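Local coordinates for cycloalternan-forming enzyme (Listeria monocytogenes serovar 1/2a, PDB 5F7U), which is a multidomain glycoside hydrolase family 31 protein with a TIM-barrel domain, beta-rich flanking domains and a family 6 carbohydrate-binding module, at residues A[866-880]-A[916-930]. The protein carries 1 engineered substitution. Sequence-based numbering, arbitrary orientation.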
ATOM      1  N   ASP A 866      28.098  13.825 -12.977  1.00 24.48           N
ATOM      2  CA  ASP A 866      28.636  14.635 -11.907  1.00 26.17           C
ATOM      3  C   ASP A 866      28.465  13.859 -10.620  1.00 25.54           C
ATOM      4  O   ASP A 866      27.351  13.735 -10.090  1.00 24.30           O
ATOM      5  CB  ASP A 866      27.937  15.992 -11.853  1.00 28.55           C
ATOM      6  CG  ASP A 866      28.322  16.906 -13.014  1.00 31.93           C
ATOM      7  OD1 ASP A 866      29.285  16.607 -13.787  1.00 33.92           O
ATOM      8  OD2 ASP A 866      27.657  17.962 -13.146  1.00 34.20           O
ATOM      9  N   LEU A 867      29.576  13.300 -10.151  1.00 25.61           N
ATOM     10  CA  LEU A 867      29.578  12.472  -8.952  1.00 25.71           C
ATOM     11  C   LEU A 867      29.989  13.334  -7.749  1.00 26.12           C
ATOM     12  O   LEU A 867      30.985  14.050  -7.816  1.00 26.08           O
ATOM     13  CB  LEU A 867      30.530  11.293  -9.165  1.00 26.60           C
ATOM     14  CG  LEU A 867      30.636  10.120  -8.195  1.00 27.00           C
ATOM     15  CD1 LEU A 867      29.408   9.220  -8.258  1.00 26.69           C
ATOM     16  CD2 LEU A 867      31.894   9.337  -8.533  1.00 28.04           C
ATOM     17  N   PRO A 868      29.196  13.312  -6.657  1.00 25.85           N
ATOM     18  CA  PRO A 868      29.578  14.113  -5.499  1.00 26.37           C
ATOM     19  C   PRO A 868      30.687  13.385  -4.737  1.00 26.70           C
ATOM     20  O   PRO A 868      31.059  12.275  -5.132  1.00 26.21           O
ATOM     21  CB  PRO A 868      28.284  14.156  -4.680  1.00 26.07           C
ATOM     22  CG  PRO A 868      27.658  12.830  -4.941  1.00 25.39           C
ATOM     23  CD  PRO A 868      27.987  12.512  -6.389  1.00 25.30           C
ATOM     24  N   ALA A 869      31.196  13.992  -3.663  1.00 27.43           N
ATOM     25  CA  ALA A 869      32.093  13.289  -2.748  1.00 27.92           C
ATOM     26  C   ALA A 869      31.409  11.989  -2.286  1.00 27.54           C
ATOM     27  O   ALA A 869      30.211  11.993  -1.985  1.00 27.28           O
ATOM     28  CB  ALA A 869      32.425  14.169  -1.561  1.00 28.48           C
ATOM     29  N   MET A 870      32.161  10.889  -2.282  1.00 28.01           N
ATOM     30  CA  MET A 870      31.648   9.574  -1.855  1.00 28.22           C
ATOM     31  C   MET A 870      32.626   8.957  -0.860  1.00 28.92           C
ATOM     32  O   MET A 870      33.820   9.261  -0.887  1.00 30.17           O
ATOM     33  CB  MET A 870      31.484   8.617  -3.047  1.00 28.21           C
ATOM     34  CG  MET A 870      30.563   9.086  -4.164  1.00 27.98           C
ATOM     35  SD  MET A 870      28.816   9.195  -3.706  1.00 28.00           S
ATOM     36  CE  MET A 870      28.344   7.469  -3.740  1.00 26.85           C
ATOM     37  N   ALA A 871      32.118   8.073  -0.007  1.00 28.32           N
ATOM     38  CA  ALA A 871      32.957   7.368   0.953  1.00 28.92           C
ATOM     39  C   ALA A 871      33.454   6.038   0.394  1.00 28.76           C
ATOM     40  O   ALA A 871      34.321   5.398   0.985  1.00 30.18           O
ATOM     41  CB  ALA A 871      32.192   7.149   2.244  1.00 28.44           C
ATOM     42  N   ASP A 872      32.909   5.637  -0.752  1.00 27.70           N
ATOM     43  CA  ASP A 872      33.216   4.350  -1.369  1.00 27.28           C
ATOM     44  C   ASP A 872      33.632   4.546  -2.811  1.00 26.61           C
ATOM     45  O   ASP A 872      33.224   5.518  -3.450  1.00 25.71           O
ATOM     46  CB  ASP A 872      31.974   3.449  -1.380  1.00 27.25           C
ATOM     47  CG  ASP A 872      31.444   3.146   0.004  1.00 28.18           C
ATOM     48  OD1 ASP A 872      31.954   2.210   0.641  1.00 29.49           O
ATOM     49  OD2 ASP A 872      30.500   3.825   0.456  1.00 28.24           O
ATOM     50  N   GLU A 873      34.427   3.604  -3.314  1.00 26.46           N
ATOM     51  CA  GLU A 873      34.590   3.387  -4.756  1.00 26.32           C
ATOM     52  C   GLU A 873      33.199   3.270  -5.391  1.00 24.91           C
ATOM     53  O   GLU A 873      32.278   2.719  -4.791  1.00 23.53           O
ATOM     54  CB  GLU A 873      35.381   2.100  -4.954  1.00 27.98           C
ATOM     55  CG  GLU A 873      35.557   1.564  -6.367  1.00 29.20           C
ATOM     56  CD  GLU A 873      36.439   0.325  -6.356  1.00 30.72           C
ATOM     57  OE1 GLU A 873      37.669   0.480  -6.210  1.00 32.34           O
ATOM     58  OE2 GLU A 873      35.916  -0.803  -6.467  1.00 30.65           O
ATOM     59  N   THR A 874      33.034   3.841  -6.572  1.00 24.40           N
ATOM     60  CA  THR A 874      31.753   3.780  -7.262  1.00 23.96           C
ATOM     61  C   THR A 874      31.936   3.227  -8.666  1.00 23.32           C
ATOM     62  O   THR A 874      32.944   3.493  -9.302  1.00 23.78           O
ATOM     63  CB  THR A 874      31.059   5.161  -7.344  1.00 24.49           C
ATOM     64  OG1 THR A 874      31.968   6.113  -7.884  1.00 26.09           O
ATOM     65  CG2 THR A 874      30.606   5.650  -5.978  1.00 24.98           C
ATOM     66  N   THR A 875      30.948   2.476  -9.141  1.00 22.09           N
ATOM     67  CA  THR A 875      30.929   2.002 -10.517  1.00 21.86           C
ATOM     68  C   THR A 875      29.658   2.512 -11.188  1.00 21.60           C
ATOM     69  O   THR A 875      28.556   2.224 -10.724  1.00 20.90           O
ATOM     70  CB  THR A 875      30.968   0.460 -10.601  1.00 21.81           C
ATOM     71  OG1 THR A 875      32.143  -0.047  -9.942  1.00 22.19           O
ATOM     72  CG2 THR A 875      30.958  -0.014 -12.063  1.00 21.89           C
ATOM     73  N   MET A 876      29.805   3.280 -12.259  1.00 21.76           N
ATOM     74  CA  MET A 876      28.653   3.612 -13.091  1.00 21.84           C
ATOM     75  C   MET A 876      28.428   2.470 -14.085  1.00 21.22           C
ATOM     76  O   MET A 876      29.393   1.935 -14.648  1.00 21.34           O
ATOM     77  CB  MET A 876      28.873   4.911 -13.892  1.00 23.36           C
ATOM     78  CG  MET A 876      29.290   6.141 -13.102  1.00 25.17           C
ATOM     79  SD  MET A 876      28.170   6.630 -11.770  1.00 27.16           S
ATOM     80  CE  MET A 876      26.669   6.979 -12.662  1.00 26.54           C
ATOM     81  N   GLN A 877      27.164   2.117 -14.320  1.00 19.75           N
ATOM     82  CA  GLN A 877      26.819   1.293 -15.477  1.00 19.01           C
ATOM     83  C   GLN A 877      25.900   2.109 -16.371  1.00 18.33           C
ATOM     84  O   GLN A 877      24.698   2.236 -16.106  1.00 17.86           O
ATOM     85  CB  GLN A 877      26.127  -0.019 -15.080  1.00 18.67           C
ATOM     86  CG  GLN A 877      26.994  -1.007 -14.304  1.00 19.30           C
ATOM     87  CD  GLN A 877      26.283  -2.318 -14.024  1.00 19.18           C
ATOM     88  OE1 GLN A 877      25.047  -2.375 -13.927  1.00 18.88           O
ATOM     89  NE2 GLN A 877      27.067  -3.393 -13.883  1.00 19.62           N
ATOM     90  N   VAL A 878      26.473   2.657 -17.434  1.00 18.17           N
ATOM     91  CA  VAL A 878      25.752   3.592 -18.303  1.00 17.98           C
ATOM     92  C   VAL A 878      25.267   2.864 -19.553  1.00 17.80           C
ATOM     93  O   VAL A 878      26.074   2.285 -20.296  1.00 18.43           O
ATOM     94  CB  VAL A 878      26.651   4.791 -18.711  1.00 18.55           C
ATOM     95  CG1 VAL A 878      25.848   5.855 -19.451  1.00 18.46           C
ATOM     96  CG2 VAL A 878      27.345   5.404 -17.503  1.00 19.02           C
ATOM     97  N   PHE A 879      23.962   2.960 -19.821  1.00 17.23           N
ATOM     98  CA  PHE A 879      23.350   2.359 -21.023  1.00 17.03           C
ATOM     99  C   PHE A 879      23.763   3.212 -22.221  1.00 17.70           C
ATOM    100  O   PHE A 879      23.377   4.383 -22.312  1.00 17.98           O
ATOM    101  CB  PHE A 879      21.824   2.325 -20.844  1.00 16.25           C
ATOM    102  CG  PHE A 879      21.077   1.486 -21.856  1.00 15.81           C
ATOM    103  CD1 PHE A 879      21.365   0.123 -22.039  1.00 15.81           C
ATOM    104  CD2 PHE A 879      19.999   2.046 -22.570  1.00 15.53           C
ATOM    105  CE1 PHE A 879      20.618  -0.659 -22.937  1.00 15.69           C
ATOM    106  CE2 PHE A 879      19.272   1.278 -23.475  1.00 15.29           C
ATOM    107  CZ  PHE A 879      19.566  -0.074 -23.651  1.00 15.24           C
ATOM    108  N   SER A 880      24.589   2.652 -23.105  1.00 18.02           N
ATOM    109  CA  SER A 880      25.121   3.399 -24.260  1.00 18.57           C
ATOM    110  C   SER A 880      25.910   2.475 -25.150  1.00 18.89           C
ATOM    111  O   SER A 880      26.190   1.343 -24.772  1.00 18.54           O
ATOM    112  CB  SER A 880      26.067   4.533 -23.807  1.00 19.37           C
ATOM    113  OG  SER A 880      27.340   4.019 -23.408  1.00 20.17           O
ATOM    114  N   ASN A 916      24.991  -3.870 -23.252  1.00 19.02           N
ATOM    115  CA  ASN A 916      25.254  -2.522 -23.754  1.00 18.59           C
ATOM    116  C   ASN A 916      25.396  -1.502 -22.626  1.00 17.86           C
ATOM    117  O   ASN A 916      24.753  -0.450 -22.605  1.00 17.26           O
ATOM    118  CB  ASN A 916      24.211  -2.115 -24.805  1.00 18.76           C
ATOM    119  CG  ASN A 916      24.259  -2.997 -26.035  1.00 19.27           C
ATOM    120  OD1 ASN A 916      25.308  -3.126 -26.688  1.00 20.10           O
ATOM    121  ND2 ASN A 916      23.124  -3.607 -26.366  1.00 19.80           N
ATOM    122  N   LEU A 917      26.215  -1.867 -21.644  1.00 17.93           N
ATOM    123  CA  LEU A 917      26.499  -0.992 -20.516  1.00 17.77           C
ATOM    124  C   LEU A 917      27.975  -0.670 -20.453  1.00 18.24           C
ATOM    125  O   LEU A 917      28.806  -1.574 -20.526  1.00 18.82           O
ATOM    126  CB  LEU A 917      26.102  -1.665 -19.202  1.00 17.59           C
ATOM    127  CG  LEU A 917      24.611  -1.955 -18.986  1.00 17.36           C
ATOM    128  CD1 LEU A 917      24.467  -2.815 -17.745  1.00 17.92           C
ATOM    129  CD2 LEU A 917      23.830  -0.659 -18.820  1.00 16.90           C
ATOM    130  N   THR A 918      28.275   0.623 -20.317  1.00 18.41           N
ATOM    131  CA  THR A 918      29.627   1.084 -20.010  1.00 19.12           C
ATOM    132  C   THR A 918      29.846   1.157 -18.495  1.00 19.37           C
ATOM    133  O   THR A 918      29.174   1.924 -17.802  1.00 19.08           O
ATOM    134  CB  THR A 918      29.921   2.459 -20.622  1.00 19.33           C
ATOM    135  OG1 THR A 918      29.633   2.425 -22.029  1.00 19.26           O
ATOM    136  CG2 THR A 918      31.406   2.798 -20.433  1.00 20.00           C
ATOM    137  N   TYR A 919      30.816   0.392 -17.999  1.00 20.05           N
ATOM    138  CA  TYR A 919      31.169   0.453 -16.580  1.00 20.46           C
ATOM    139  C   TYR A 919      32.249   1.505 -16.404  1.00 20.81           C
ATOM    140  O   TYR A 919      33.209   1.512 -17.174  1.00 21.30           O
ATOM    141  CB  TYR A 919      31.740  -0.878 -16.069  1.00 21.37           C
ATOM    142  CG  TYR A 919      30.849  -2.121 -16.092  1.00 21.44           C
ATOM    143  CD1 TYR A 919      29.703  -2.207 -16.896  1.00 20.79           C
ATOM    144  CD2 TYR A 919      31.223  -3.252 -15.366  1.00 22.37           C
ATOM    145  CE1 TYR A 919      28.933  -3.362 -16.929  1.00 20.98           C
ATOM    146  CE2 TYR A 919      30.467  -4.417 -15.406  1.00 22.58           C
ATOM    147  CZ  TYR A 919      29.327  -4.463 -16.188  1.00 22.00           C
ATOM    148  OH  TYR A 919      28.579  -5.610 -16.234  1.00 22.31           O
ATOM    149  N   VAL A 920      32.102   2.379 -15.402  1.00 20.63           N
ATOM    150  CA  VAL A 920      33.142   3.381 -15.082  1.00 21.05           C
ATOM    151  C   VAL A 920      33.425   3.340 -13.577  1.00 21.59           C
ATOM    152  O   VAL A 920      32.527   3.598 -12.771  1.00 21.28           O
ATOM    153  CB  VAL A 920      32.743   4.821 -15.503  1.00 20.70           C
ATOM    154  CG1 VAL A 920      33.855   5.820 -15.171  1.00 21.21           C
ATOM    155  CG2 VAL A 920      32.422   4.896 -16.997  1.00 20.45           C
ATOM    156  N   LYS A 921      34.659   2.999 -13.212  1.00 22.11           N
ATOM    157  CA  LYS A 921      35.067   2.978 -11.814  1.00 22.97           C
ATOM    158  C   LYS A 921      35.756   4.284 -11.444  1.00 23.47           C
ATOM    159  O   LYS A 921      36.735   4.671 -12.089  1.00 24.17           O
ATOM    160  CB  LYS A 921      35.999   1.796 -11.535  1.00 23.73           C
ATOM    161  CG  LYS A 921      36.404   1.646 -10.073  1.00 24.52           C
ATOM    162  CD  LYS A 921      37.292   0.422  -9.893  1.00 25.55           C
ATOM    163  CE  LYS A 921      36.500  -0.877  -9.901  1.00 25.53           C
ATOM    164  NZ  LYS A 921      37.356  -2.038  -9.503  1.00 26.83           N
ATOM    165  N   ALA A 922      35.230   4.942 -10.414  1.00 23.47           N
ATOM    166  CA  ALA A 922      35.841   6.141  -9.823  1.00 23.87           C
ATOM    167  C   ALA A 922      36.262   5.804  -8.405  1.00 24.78           C
ATOM    168  O   ALA A 922      35.534   5.135  -7.680  1.00 24.69           O
ATOM    169  CB  ALA A 922      34.857   7.306  -9.807  1.00 23.30           C
ATOM    170  N   ALA A 923      37.454   6.252  -8.025  1.00 25.85           N
ATOM    171  CA  ALA A 923      37.959   6.055  -6.670  1.00 27.08           C
ATOM    172  C   ALA A 923      37.139   6.875  -5.663  1.00 27.30           C
ATOM    173  O   ALA A 923      36.507   7.863  -6.035  1.00 26.95           O
ATOM    174  CB  ALA A 923      39.436   6.435  -6.608  1.00 27.86           C
ATOM    175  N   ALA A 924      37.138   6.458  -4.400  1.00 28.44           N
ATOM    176  CA  ALA A 924      36.545   7.259  -3.328  1.00 29.57           C
ATOM    177  C   ALA A 924      37.355   8.540  -3.166  1.00 30.63           C
ATOM    178  O   ALA A 924      38.580   8.485  -3.043  1.00 31.67           O
ATOM    179  CB  ALA A 924      36.515   6.483  -2.012  1.00 30.24           C
ATOM    180  N   LYS A 925      36.680   9.682  -3.197  1.00 31.10           N
ATOM    181  CA  LYS A 925      37.327  10.996  -3.019  1.00 32.35           C
ATOM    182  C   LYS A 925      36.412  11.904  -2.219  1.00 32.91           C
ATOM    183  O   LYS A 925      35.192  11.851  -2.374  1.00 32.33           O
ATOM    184  CB  LYS A 925      37.629  11.663  -4.366  1.00 32.44           C
ATOM    185  CG  LYS A 925      38.802  11.046  -5.110  1.00 33.47           C
ATOM    186  CD  LYS A 925      39.368  11.961  -6.169  1.00 34.28           C
ATOM    187  CE  LYS A 925      40.617  11.328  -6.753  1.00 35.27           C
ATOM    188  NZ  LYS A 925      41.604  12.374  -7.143  1.00 36.33           N
ATOM    189  N   ASP A 926      37.009  12.753  -1.388  1.00 34.01           N
ATOM    190  CA  ASP A 926      36.262  13.729  -0.612  1.00 35.03           C
ATOM    191  C   ASP A 926      36.006  15.033  -1.402  1.00 34.83           C
ATOM    192  O   ASP A 926      36.011  16.146  -0.845  1.00 36.24           O
ATOM    193  CB  ASP A 926      36.988  14.001   0.707  1.00 36.94           C
ATOM    194  CG  ASP A 926      36.077  14.610   1.764  1.00 38.41           C
ATOM    195  OD1 ASP A 926      34.873  14.842   1.490  1.00 38.43           O
ATOM    196  OD2 ASP A 926      36.575  14.859   2.889  1.00 39.87           O
ATOM    197  N   ALA A 927      35.795  14.879  -2.703  1.00 32.96           N
ATOM    198  CA  ALA A 927      35.565  15.981  -3.620  1.00 32.59           C
ATOM    199  C   ALA A 927      34.681  15.488  -4.746  1.00 31.15           C
ATOM    200  O   ALA A 927      34.614  14.283  -5.000  1.00 30.01           O
ATOM    201  CB  ALA A 927      36.887  16.491  -4.182  1.00 33.07           C
ATOM    202  N   LYS A 928      34.008  16.426  -5.412  1.00 31.35           N
ATOM    203  CA  LYS A 928      33.211  16.134  -6.608  1.00 30.64           C
ATOM    204  C   LYS A 928      34.119  15.627  -7.726  1.00 29.45           C
ATOM    205  O   LYS A 928      35.282  16.040  -7.823  1.00 29.86           O
ATOM    206  CB  LYS A 928      32.467  17.380  -7.083  1.00 32.54           C
ATOM    207  CG  LYS A 928      31.443  17.931  -6.090  1.00 34.65           C
ATOM    208  CD  LYS A 928      30.664  19.137  -6.632  1.00 36.35           C
ATOM    209  CE  LYS A 928      29.778  18.819  -7.846  1.00 35.96           C
ATOM    210  NZ  LYS A 928      28.835  17.653  -7.728  1.00 35.88           N
ATOM    211  N   GLN A 929      33.597  14.720  -8.546  1.00 27.58           N
ATOM    212  CA  GLN A 929      34.346  14.187  -9.688  1.00 26.75           C
ATOM    213  C   GLN A 929      33.503  14.280 -10.940  1.00 25.64           C
ATOM    214  O   GLN A 929      32.339  13.895 -10.933  1.00 25.05           O
ATOM    215  CB  GLN A 929      34.789  12.739  -9.448  1.00 26.31           C
ATOM    216  CG  GLN A 929      35.827  12.607  -8.333  1.00 26.95           C
ATOM    217  CD  GLN A 929      36.292  11.184  -8.163  1.00 26.97           C
ATOM    218  OE1 GLN A 929      35.705  10.415  -7.395  1.00 26.78           O
ATOM    219  NE2 GLN A 929      37.338  10.813  -8.889  1.00 27.11           N
ATOM    220  N   ALA A 930      34.104  14.785 -12.010  1.00 25.53           N
ATOM    221  CA  ALA A 930      33.406  14.979 -13.278  1.00 25.03           C
ATOM    222  C   ALA A 930      33.757  13.854 -14.257  1.00 24.39           C
ATOM    223  O   ALA A 930      34.876  13.808 -14.775  1.00 25.10           O
ATOM    224  CB  ALA A 930      33.742  16.351 -13.854  1.00 26.01           C
TER
HETATM  225  O   HOH W   1      33.607  11.858  -5.978  1.00 24.73           O
HETATM  226  O   HOH W   2      34.234   9.618  -4.389  1.00 34.18           O
HETATM  227  O   HOH W   3      33.627   7.014  -5.755  1.00 25.11           O
HETATM  228  O   HOH W   4      39.132  -1.435  -7.184  1.00 31.79           O
HETATM  229  O   HOH W   5      31.777   5.964 -10.860  1.00 32.89           O
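T874–F879 and L917–A922 run side by side as antiparallel strands, their short axes 4.2 Å apart and their directions 158° from each other. Paired N-H and C=O groups join T874 with A922, M876 with V920 and V878 with T918; S880 N to N916 O (3.1 Å) adds a rung at the end. Beyond the loops 868–873 and 923–928 the same two segments pair again: L867 and Q929 exchange both backbone bonds, the one from Q929 N to L867 O measuring 2.8 Å. M870 N to K925 O ties one loop to the other, and a water placed to donate to both P868 O and A927 O spans them.

On the face of T875, Q877, Y919 and K921, the Q877 side chain lies alongside the Y919 ring. Q877 CG makes a CH-pi contact 4.3 Å from the ring centroid, while NE2 sits over the rim of that face, 3.4 Å from Y919 CZ, the amide plane turned 39° from the ring. Q877 CG lies anti to the carbonyl carbon (chi1 -66°) and the chain is extended beyond it, which lays it along the ring; its amide is fixed by R829 and by the Y810 carbonyl. E873 OE2 forms a long salt bridge to K921 NZ (3.6 Å), and a water links E873 OE1 to the same ammonium, which also binds the F902 and A905 carbonyls. On the reverse face, L867 CD2 meets A922 CB at 3.8 Å and M876 CB faces V920 CB; at the far end T918 OG1 donates to S880 OG.

The two segments thus pass together from one sheet to another. Strand 874-879 lies between 825-830 and 917-922, with 908-912 beyond, whereas 862-867 and 929-934 belong to the second sheet, whose I931 and L933 pack against V920, V878 and T918, as in a beta sandwich.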